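Local coordinates for protein dipicolinate synthase subunit B (Bacillus halodurans, PDB 3LQK) that probably takes part, as the flavoprotein-family B subunit of dipicolinate synthase, in making dipicolinate, the pyridine dicarboxylate of bacterial spores, at residues D88-A93 with M114-T119; A93-N98 with V126-S131; I155-D160 with N167-R172. All coordinates share one frame; numbering follows the deposited sequence.

Contact 1 (D88-A93 with M114-T119); sequences DCMVIA and MGAKAT
M90 and A116 bring strand 89-93 and helix 114-119 together, their CA atoms 6.0 Å apart, with the two axes closing to 8.3 Å and running nearly antiparallel at 150°. No hydrogen bond joins the segments. The selenomethionine M90 carries most of the contact. Its CG stands anti to the backbone N (chi1 175°) and the chain then bends at chi2 (77°), which lays the side chain against the helix backbone: CG sits 3.9 Å from A116 CA, and SE lies over the carbonyl carbon of G115 at 4.1 Å. A beta carbon on G115 would come tight against that selenium, and its absence lets helix and strand approach. One turn on, T119 flanks the root of the same side chain, OG1 being 3.6 Å from M90 CB, with its methyl CG2 beside it. The T119 hydroxyl donates within the helix to G115 O at 2.7 Å, tilted from the carbonyl plane; this bond satisfies the buried hydroxyl and holds the side chain's rotation. I92, two residues along the strand, extends its terminal CD1 to A116 CB at 4.0 Å. M90 and I92 also pack on V112, earlier in helix 111-121, whereas C89 and V91 point to the other side of the sheet and meet helix 176-184. The helix thus covers one face of strand 89-95 within a beta-alpha-beta connection, since the chain leaves it for the parallel strand 126-132, which bonds to M90; strand 9-13 bonds on the other edge through C89 and V91.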
loop_
_atom_site.group_PDB
_atom_site.type_symbol
_atom_site.label_atom_id
_atom_site.label_comp_id
_atom_site.label_asym_id
_atom_site.label_seq_id
_atom_site.Cartn_x
_atom_site.Cartn_y
_atom_site.Cartn_z
ATOM N N ASP A 88 -16.045 11.549 -23.559
ATOM C CA ASP A 88 -16.806 11.941 -22.354
ATOM C C ASP A 88 -16.820 10.892 -21.237
ATOM O O ASP A 88 -17.053 11.205 -20.057
ATOM C CB ASP A 88 -18.242 12.301 -22.764
ATOM C CG ASP A 88 -18.280 13.433 -23.830
ATOM O OD1 ASP A 88 -17.696 14.520 -23.569
ATOM O OD2 ASP A 88 -18.789 13.200 -24.960
ATOM N N CYS A 89 -16.590 9.636 -21.595
ATOM C CA CYS A 89 -16.521 8.607 -20.607
ATOM C C CYS A 89 -15.884 7.391 -21.220
ATOM O O CYS A 89 -16.103 7.062 -22.393
ATOM C CB CYS A 89 -17.956 8.262 -20.144
ATOM S SG CYS A 89 -18.099 6.900 -18.882
HETATM N N MSE A 90 -15.132 6.675 -20.410
HETATM C CA MSE A 90 -14.565 5.441 -20.840
HETATM C C MSE A 90 -15.135 4.343 -19.981
HETATM O O MSE A 90 -15.095 4.441 -18.747
HETATM C CB MSE A 90 -13.046 5.509 -20.665
HETATM C CG MSE A 90 -12.289 4.223 -20.957
HETATM SE SE MSE A 90 -12.092 3.871 -22.844
HETATM C CE MSE A 90 -11.622 2.031 -22.694
ATOM N N VAL A 91 -15.608 3.277 -20.605
ATOM C CA VAL A 91 -16.092 2.092 -19.904
ATOM C C VAL A 91 -15.085 0.980 -20.112
ATOM O O VAL A 91 -14.556 0.820 -21.219
ATOM C CB VAL A 91 -17.461 1.626 -20.536
ATOM C CG1 VAL A 91 -18.042 0.407 -19.810
ATOM C CG2 VAL A 91 -18.485 2.770 -20.511
ATOM N N ILE A 92 -14.814 0.189 -19.072
ATOM C CA ILE A 92 -14.061 -1.050 -19.193
ATOM C C ILE A 92 -14.925 -2.141 -18.625
ATOM O O ILE A 92 -15.169 -2.214 -17.392
ATOM C CB ILE A 92 -12.756 -1.048 -18.405
ATOM C CG1 ILE A 92 -11.882 0.203 -18.709
ATOM C CG2 ILE A 92 -11.938 -2.344 -18.655
ATOM C CD1 ILE A 92 -10.628 0.241 -17.802
ATOM N N ALA A 93 -15.458 -2.957 -19.530
ATOM C CA ALA A 93 -16.287 -4.058 -19.142
ATOM C C ALA A 93 -16.279 -5.180 -20.169
ATOM O O ALA A 93 -16.491 -4.931 -21.343
ATOM C CB ALA A 93 -17.708 -3.574 -18.856
HETATM N N MSE A 114 -4.851 2.377 -21.924
HETATM C CA MSE A 114 -4.436 3.708 -22.436
HETATM C C MSE A 114 -5.640 4.595 -22.650
HETATM O O MSE A 114 -5.598 5.777 -22.337
HETATM C CB MSE A 114 -3.590 3.550 -23.690
HETATM C CG MSE A 114 -3.186 4.823 -24.345
HETATM SE SE MSE A 114 -1.963 5.848 -23.171
HETATM C CE MSE A 114 -0.436 4.695 -23.250
ATOM N N GLY A 115 -6.769 4.024 -23.132
ATOM C CA GLY A 115 -7.995 4.787 -23.219
ATOM C C GLY A 115 -8.441 5.361 -21.862
ATOM O O GLY A 115 -8.849 6.525 -21.756
ATOM N N ALA A 116 -8.360 4.530 -20.842
ATOM C CA ALA A 116 -8.706 4.930 -19.484
ATOM C C ALA A 116 -7.764 6.043 -18.989
ATOM O O ALA A 116 -8.203 7.067 -18.473
ATOM C CB ALA A 116 -8.656 3.701 -18.529
ATOM N N LYS A 117 -6.474 5.843 -19.175
ATOM C CA LYS A 117 -5.463 6.870 -18.790
ATOM C C LYS A 117 -5.723 8.172 -19.516
ATOM O O LYS A 117 -5.720 9.221 -18.909
ATOM C CB LYS A 117 -4.033 6.361 -19.035
ATOM C CG LYS A 117 -2.897 7.216 -18.429
ATOM C CD LYS A 117 -1.535 6.861 -19.045
ATOM C CE LYS A 117 -0.376 7.652 -18.382
ATOM N NZ LYS A 117 0.986 7.360 -18.964
ATOM N N ALA A 118 -5.989 8.104 -20.814
ATOM C CA ALA A 118 -6.231 9.307 -21.616
ATOM C C ALA A 118 -7.517 10.036 -21.171
ATOM O O ALA A 118 -7.658 11.234 -21.375
ATOM C CB ALA A 118 -6.317 8.955 -23.071
ATOM N N THR A 119 -8.449 9.316 -20.553
ATOM C CA THR A 119 -9.731 9.903 -20.164
ATOM C C THR A 119 -9.550 10.574 -18.804
ATOM O O THR A 119 -9.992 11.704 -18.579
ATOM C CB THR A 119 -10.796 8.794 -20.133
ATOM O OG1 THR A 119 -10.907 8.248 -21.456
ATOM C CG2 THR A 119 -12.172 9.305 -19.685
#

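Contact 2 (A93-N98 with V126-S131); sequences APMTGN and VVVGIS. With PO4 (phosphate ion), chain B.
The flat peptide groups of M95 and G129 meet through a straight bond, M95 N to G129 O at 2.7 Å and 163°, with the donor tilted from the carbonyl plane; two residues on, S131 N reaches M95 O from above that carbonyl's plane, at 3.0 Å. These two bonds from M95 straddle I130, the pattern of a parallel bridge, and I130 CA adds a CH···O contact to M95 O. The pyrrolidine ring of P94, which follows a cis peptide, brings its CB to 4.1 Å from S131 CB, while T20, Y21 and V24 pack around the ring. On the sheet face that carries I130, the selenomethionine M95 runs extended (chi1 -173°) until a bend at chi3 turns its methyl over V128: SE is 3.7 Å from V128 CG1, and CE lies 3.9 Å from I130 CG2. F103 of the following helix packs on both M95 and V128.

This is the C-terminal edge of a Rossmann-like parallel sheet, where strand 89-95 turns into helix 97-104 and nucleotide-binding members of such folds commonly place their ligands. T96 is the N-cap: chi1 61° swings OG1 back over its own backbone, where it accepts S99 N. A phosphate ion, probably from the crystallisation liquor, sits by this helix start. N98 ND2 donates to its O4 at 2.9 Å, S99 OG and G16 N hold it too, and T96 OG1 lies 3.0 Å from O4. The helix start and its polar side chains therefore form a small anion site, consistent with a place for a cofactor phosphate. A water accepts from G97 N and donates to S131 O, linking the two segments where their direct bonds end.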
loop_
_atom_site.group_PDB
_atom_site.type_symbol
_atom_site.label_atom_id
_atom_site.label_comp_id
_atom_site.label_asym_id
_atom_site.label_seq_id
_atom_site.Cartn_x
_atom_site.Cartn_y
_atom_site.Cartn_z
ATOM N N ALA A 93 -15.458 -2.957 -19.530
ATOM C CA ALA A 93 -16.287 -4.058 -19.142
ATOM C C ALA A 93 -16.279 -5.180 -20.169
ATOM O O ALA A 93 -16.491 -4.931 -21.343
ATOM C CB ALA A 93 -17.708 -3.574 -18.856
ATOM N N PRO A 94 -16.034 -6.429 -19.732
ATOM C CA PRO A 94 -15.650 -6.854 -18.391
ATOM C C PRO A 94 -14.258 -6.384 -18.090
ATOM O O PRO A 94 -13.423 -6.205 -19.051
ATOM C CB PRO A 94 -15.718 -8.412 -18.466
ATOM C CG PRO A 94 -15.534 -8.726 -19.865
ATOM C CD PRO A 94 -16.086 -7.579 -20.669
HETATM N N MSE A 95 -14.007 -6.103 -16.799
HETATM C CA MSE A 95 -12.614 -5.838 -16.360
HETATM C C MSE A 95 -12.110 -7.015 -15.557
HETATM O O MSE A 95 -12.570 -7.259 -14.422
HETATM C CB MSE A 95 -12.481 -4.532 -15.575
HETATM C CG MSE A 95 -11.006 -4.142 -15.252
HETATM SE SE MSE A 95 -10.914 -2.436 -14.315
HETATM C CE MSE A 95 -11.705 -2.922 -12.751
ATOM N N THR A 96 -11.143 -7.728 -16.141
ATOM C CA THR A 96 -10.614 -8.938 -15.549
ATOM C C THR A 96 -9.720 -8.613 -14.330
ATOM O O THR A 96 -9.373 -7.485 -14.086
ATOM C CB THR A 96 -9.722 -9.727 -16.529
ATOM O OG1 THR A 96 -8.589 -8.891 -16.922
ATOM C CG2 THR A 96 -10.496 -10.209 -17.714
ATOM N N GLY A 97 -9.334 -9.639 -13.589
ATOM C CA GLY A 97 -8.470 -9.467 -12.459
ATOM C C GLY A 97 -7.127 -8.907 -12.857
ATOM O O GLY A 97 -6.609 -8.023 -12.203
ATOM N N ASN A 98 -6.576 -9.413 -13.966
ATOM C CA ASN A 98 -5.301 -8.921 -14.465
ATOM C C ASN A 98 -5.396 -7.452 -14.841
ATOM O O ASN A 98 -4.583 -6.659 -14.420
ATOM C CB ASN A 98 -4.903 -9.711 -15.714
ATOM C CG ASN A 98 -3.528 -9.355 -16.174
ATOM O OD1 ASN A 98 -2.536 -9.442 -15.400
ATOM N ND2 ASN A 98 -3.446 -8.873 -17.393
ATOM N N VAL A 126 -14.171 7.277 -15.732
ATOM C CA VAL A 126 -14.007 5.906 -16.193
ATOM C C VAL A 126 -14.929 5.050 -15.368
ATOM O O VAL A 126 -14.924 5.170 -14.124
ATOM C CB VAL A 126 -12.522 5.393 -15.962
ATOM C CG1 VAL A 126 -12.350 3.875 -16.337
ATOM C CG2 VAL A 126 -11.581 6.253 -16.791
ATOM N N VAL A 127 -15.668 4.163 -16.030
ATOM C CA VAL A 127 -16.650 3.281 -15.406
ATOM C C VAL A 127 -16.203 1.873 -15.662
ATOM O O VAL A 127 -15.986 1.504 -16.804
ATOM C CB VAL A 127 -18.015 3.487 -16.035
ATOM C CG1 VAL A 127 -19.033 2.371 -15.628
ATOM C CG2 VAL A 127 -18.534 4.914 -15.728
ATOM N N VAL A 128 -16.066 1.072 -14.609
ATOM C CA VAL A 128 -15.551 -0.282 -14.710
ATOM C C VAL A 128 -16.586 -1.315 -14.254
ATOM O O VAL A 128 -17.326 -1.090 -13.304
ATOM C CB VAL A 128 -14.202 -0.465 -13.891
ATOM C CG1 VAL A 128 -13.108 0.511 -14.403
ATOM C CG2 VAL A 128 -14.374 -0.256 -12.484
ATOM N N GLY A 129 -16.645 -2.428 -14.983
ATOM C CA GLY A 129 -17.412 -3.629 -14.607
ATOM C C GLY A 129 -16.523 -4.798 -14.246
ATOM O O GLY A 129 -16.031 -5.525 -15.135
ATOM N N ILE A 130 -16.262 -4.998 -12.966
ATOM C CA ILE A 130 -15.355 -6.043 -12.554
ATOM C C ILE A 130 -15.887 -7.406 -12.847
ATOM O O ILE A 130 -17.060 -7.622 -12.889
ATOM C CB ILE A 130 -14.983 -6.097 -11.048
ATOM C CG1 ILE A 130 -15.921 -5.321 -10.213
ATOM C CG2 ILE A 130 -13.519 -5.813 -10.816
ATOM C CD1 ILE A 130 -17.036 -6.078 -9.914
ATOM N N SER A 131 -14.963 -8.320 -13.022
ATOM C CA SER A 131 -15.317 -9.706 -13.219
ATOM C C SER A 131 -14.089 -10.576 -12.971
ATOM O O SER A 131 -13.304 -10.799 -13.886
ATOM C CB SER A 131 -15.826 -9.911 -14.639
ATOM O OG SER A 131 -16.200 -11.247 -14.769
HETATM P P PO4 B . -6.333 -9.439 -19.646
HETATM O O1 PO4 B . -6.938 -10.706 -19.052
HETATM O O2 PO4 B . -5.006 -9.722 -20.330
HETATM O O3 PO4 B . -7.226 -8.818 -20.710
HETATM O O4 PO4 B . -6.084 -8.437 -18.549
HETATM O O HOH W 1 -10.633 -12.222 -14.212
#

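Contact 3 (I155-D160 with N167-R172); sequences IPFGQD and NSLVAR
L169 leans its CD1 methyl against the ring of F157, 3.6 Å from CE1, meeting it at a slant. F157 has chi1 61°, which holds CG between the backbone N and carbonyl carbon and stands the ring off the sheet, where L169 CD1 reaches it. The other methyl of L169, CD2, reaches back over the G158 backbone and touches Q159 CG at 3.8 Å. Near the open end of the hairpin, A171 CB packs against I155 CG2, also at 3.8 Å.

The backbones form a short antiparallel ladder. V170 N donates to G158 O at 3.0 Å, nearly along the C=O axis, and R172 N does the same to P156 O at 2.8 Å; the return bond, G158 N to V170 O, is longer at 3.2 Å and comes from above the carbonyl plane. In this beta hairpin strand 152-159 continues the parallel sheet beside 126-132, and 169-171 folds back antiparallel, pairing with both: F157 packs on I130, and V170 on S131.

Beyond the ladder D160 turns its carboxylate across to S168, whose OG donates to OD2 at 2.5 Å, on the syn side and 18° out of the carboxylate plane. V170 CG2 supports the group 3.6 Å from D160 CG, and OD1 forms a salt bridge with K165 in the connecting loop. With an alanine here, the S168 hydroxyl and the K165 ammonium would probably both lose their mate, leaving the loop less firmly tied. Q159 heads away from segment 167-172, OE1 accepting from L193 N of the fourth subunit, on which L169 also packs. Between the two segments the only side-chain hydrogen bond is thus that of D160 with S168; the rest is backbone bonding and apolar contact.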
loop_
_atom_site.group_PDB
_atom_site.type_symbol
_atom_site.label_atom_id
_atom_site.label_comp_id
_atom_site.label_asym_id
_atom_site.label_seq_id
_atom_site.Cartn_x
_atom_site.Cartn_y
_atom_site.Cartn_z
ATOM N N ILE A 155 -19.762 -0.161 -11.988
ATOM C CA ILE A 155 -21.040 -0.732 -12.280
ATOM C C ILE A 155 -21.339 -1.605 -11.042
ATOM O O ILE A 155 -20.468 -2.317 -10.550
ATOM C CB ILE A 155 -21.021 -1.621 -13.510
ATOM C CG1 ILE A 155 -20.572 -0.859 -14.780
ATOM C CG2 ILE A 155 -22.397 -2.320 -13.723
ATOM C CD1 ILE A 155 -20.319 -1.808 -15.996
ATOM N N PRO A 156 -22.549 -1.512 -10.511
ATOM C CA PRO A 156 -22.851 -2.219 -9.295
ATOM C C PRO A 156 -22.503 -3.677 -9.421
ATOM O O PRO A 156 -22.682 -4.285 -10.508
ATOM C CB PRO A 156 -24.386 -2.033 -9.172
ATOM C CG PRO A 156 -24.590 -0.705 -9.672
ATOM C CD PRO A 156 -23.602 -0.534 -10.835
ATOM N N PHE A 157 -22.017 -4.251 -8.339
ATOM C CA PHE A 157 -21.469 -5.610 -8.378
ATOM C C PHE A 157 -21.793 -6.428 -7.071
ATOM O O PHE A 157 -22.277 -5.893 -6.050
ATOM C CB PHE A 157 -19.962 -5.534 -8.628
ATOM C CG PHE A 157 -19.191 -4.780 -7.522
ATOM C CD1 PHE A 157 -18.799 -5.419 -6.355
ATOM C CD2 PHE A 157 -18.873 -3.453 -7.667
ATOM C CE1 PHE A 157 -18.117 -4.731 -5.354
ATOM C CE2 PHE A 157 -18.153 -2.793 -6.674
ATOM C CZ PHE A 157 -17.803 -3.427 -5.525
ATOM N N GLY A 158 -21.447 -7.701 -7.096
ATOM C CA GLY A 158 -21.782 -8.599 -6.004
ATOM C C GLY A 158 -21.119 -9.929 -6.210
ATOM O O GLY A 158 -20.478 -10.145 -7.240
ATOM N N GLN A 159 -21.290 -10.830 -5.247
ATOM C CA GLN A 159 -20.711 -12.147 -5.354
ATOM C C GLN A 159 -21.565 -12.987 -6.287
ATOM O O GLN A 159 -22.771 -13.150 -6.062
ATOM C CB GLN A 159 -20.671 -12.836 -4.036
ATOM C CG GLN A 159 -19.699 -12.258 -3.031
ATOM C CD GLN A 159 -19.754 -13.040 -1.710
ATOM O OE1 GLN A 159 -20.638 -12.832 -0.862
ATOM N NE2 GLN A 159 -18.783 -13.934 -1.532
ATOM N N ASP A 160 -20.973 -13.582 -7.294
ATOM C CA ASP A 160 -21.809 -14.334 -8.204
ATOM C C ASP A 160 -22.018 -15.782 -7.784
ATOM O O ASP A 160 -23.009 -16.393 -8.211
ATOM C CB ASP A 160 -21.303 -14.269 -9.615
ATOM C CG ASP A 160 -19.912 -14.774 -9.745
ATOM O OD1 ASP A 160 -19.657 -15.512 -10.756
ATOM O OD2 ASP A 160 -19.098 -14.440 -8.851
ATOM N N ASN A 167 -14.360 -15.705 -3.439
ATOM C CA ASN A 167 -13.701 -14.411 -3.710
ATOM C C ASN A 167 -14.144 -13.678 -4.962
ATOM O O ASN A 167 -13.582 -12.620 -5.295
ATOM C CB ASN A 167 -12.185 -14.546 -3.663
ATOM C CG ASN A 167 -11.692 -14.875 -2.267
ATOM O OD1 ASN A 167 -12.383 -14.603 -1.286
ATOM N ND2 ASN A 167 -10.496 -15.454 -2.164
ATOM N N SER A 168 -15.108 -14.259 -5.678
ATOM C CA SER A 168 -15.512 -13.746 -6.955
ATOM C C SER A 168 -16.512 -12.615 -6.845
ATOM O O SER A 168 -17.548 -12.796 -6.190
ATOM C CB SER A 168 -16.168 -14.860 -7.769
ATOM O OG SER A 168 -16.591 -14.341 -9.019
ATOM N N LEU A 169 -16.226 -11.479 -7.487
ATOM C CA LEU A 169 -17.192 -10.407 -7.701
ATOM C C LEU A 169 -17.380 -10.186 -9.189
ATOM O O LEU A 169 -16.384 -10.201 -9.900
ATOM C CB LEU A 169 -16.718 -9.108 -7.046
ATOM C CG LEU A 169 -16.603 -9.080 -5.520
ATOM C CD1 LEU A 169 -16.066 -7.693 -5.026
ATOM C CD2 LEU A 169 -17.981 -9.429 -4.912
ATOM N N VAL A 170 -18.641 -9.981 -9.623
ATOM C CA VAL A 170 -19.014 -9.683 -11.004
ATOM C C VAL A 170 -20.095 -8.580 -11.015
ATOM O O VAL A 170 -21.016 -8.583 -10.167
ATOM C CB VAL A 170 -19.558 -10.937 -11.719
ATOM C CG1 VAL A 170 -19.962 -10.667 -13.243
ATOM C CG2 VAL A 170 -18.500 -12.112 -11.630
ATOM N N ALA A 171 -19.942 -7.637 -11.930
ATOM C CA ALA A 171 -20.885 -6.531 -12.115
ATOM C C ALA A 171 -22.198 -7.022 -12.731
ATOM O O ALA A 171 -22.223 -7.994 -13.463
ATOM C CB ALA A 171 -20.262 -5.397 -13.027
ATOM N N ARG A 172 -23.273 -6.315 -12.419
ATOM C CA ARG A 172 -24.518 -6.414 -13.104
ATOM C C ARG A 172 -24.432 -5.530 -14.307
ATOM O O ARG A 172 -24.645 -4.307 -14.208
ATOM C CB ARG A 172 -25.666 -5.915 -12.214
ATOM C CG ARG A 172 -27.056 -6.154 -12.805
ATOM C CD ARG A 172 -28.130 -5.622 -11.858
ATOM N NE ARG A 172 -28.355 -6.484 -10.680
ATOM C CZ ARG A 172 -29.090 -6.131 -9.609
ATOM N NH1 ARG A 172 -29.288 -7.000 -8.610
ATOM N NH2 ARG A 172 -29.640 -4.912 -9.532
#

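All three contacts reach one sheet, and their segments are largely buried. Contacts 1 and 2 share A93 and strand 89-95: contact 1 covers its side with a helix by packing without hydrogen bonds between the segments, whereas contact 2 joins its end to strand 126-132 through backbone bonds, with a polar helix start and phosphate alongside. I92 O and G129 N probably bond between them. The centre of contact 3 is about 14 Å from that of the chain, against about 7 and 6 Å for contacts 1 and 2, and contact 3 probably hydrogen-bonds to contact 2 (I130 O to A171 N, 3.0 Å). Its hairpin mixes ladder bonds with a loop salt bridge.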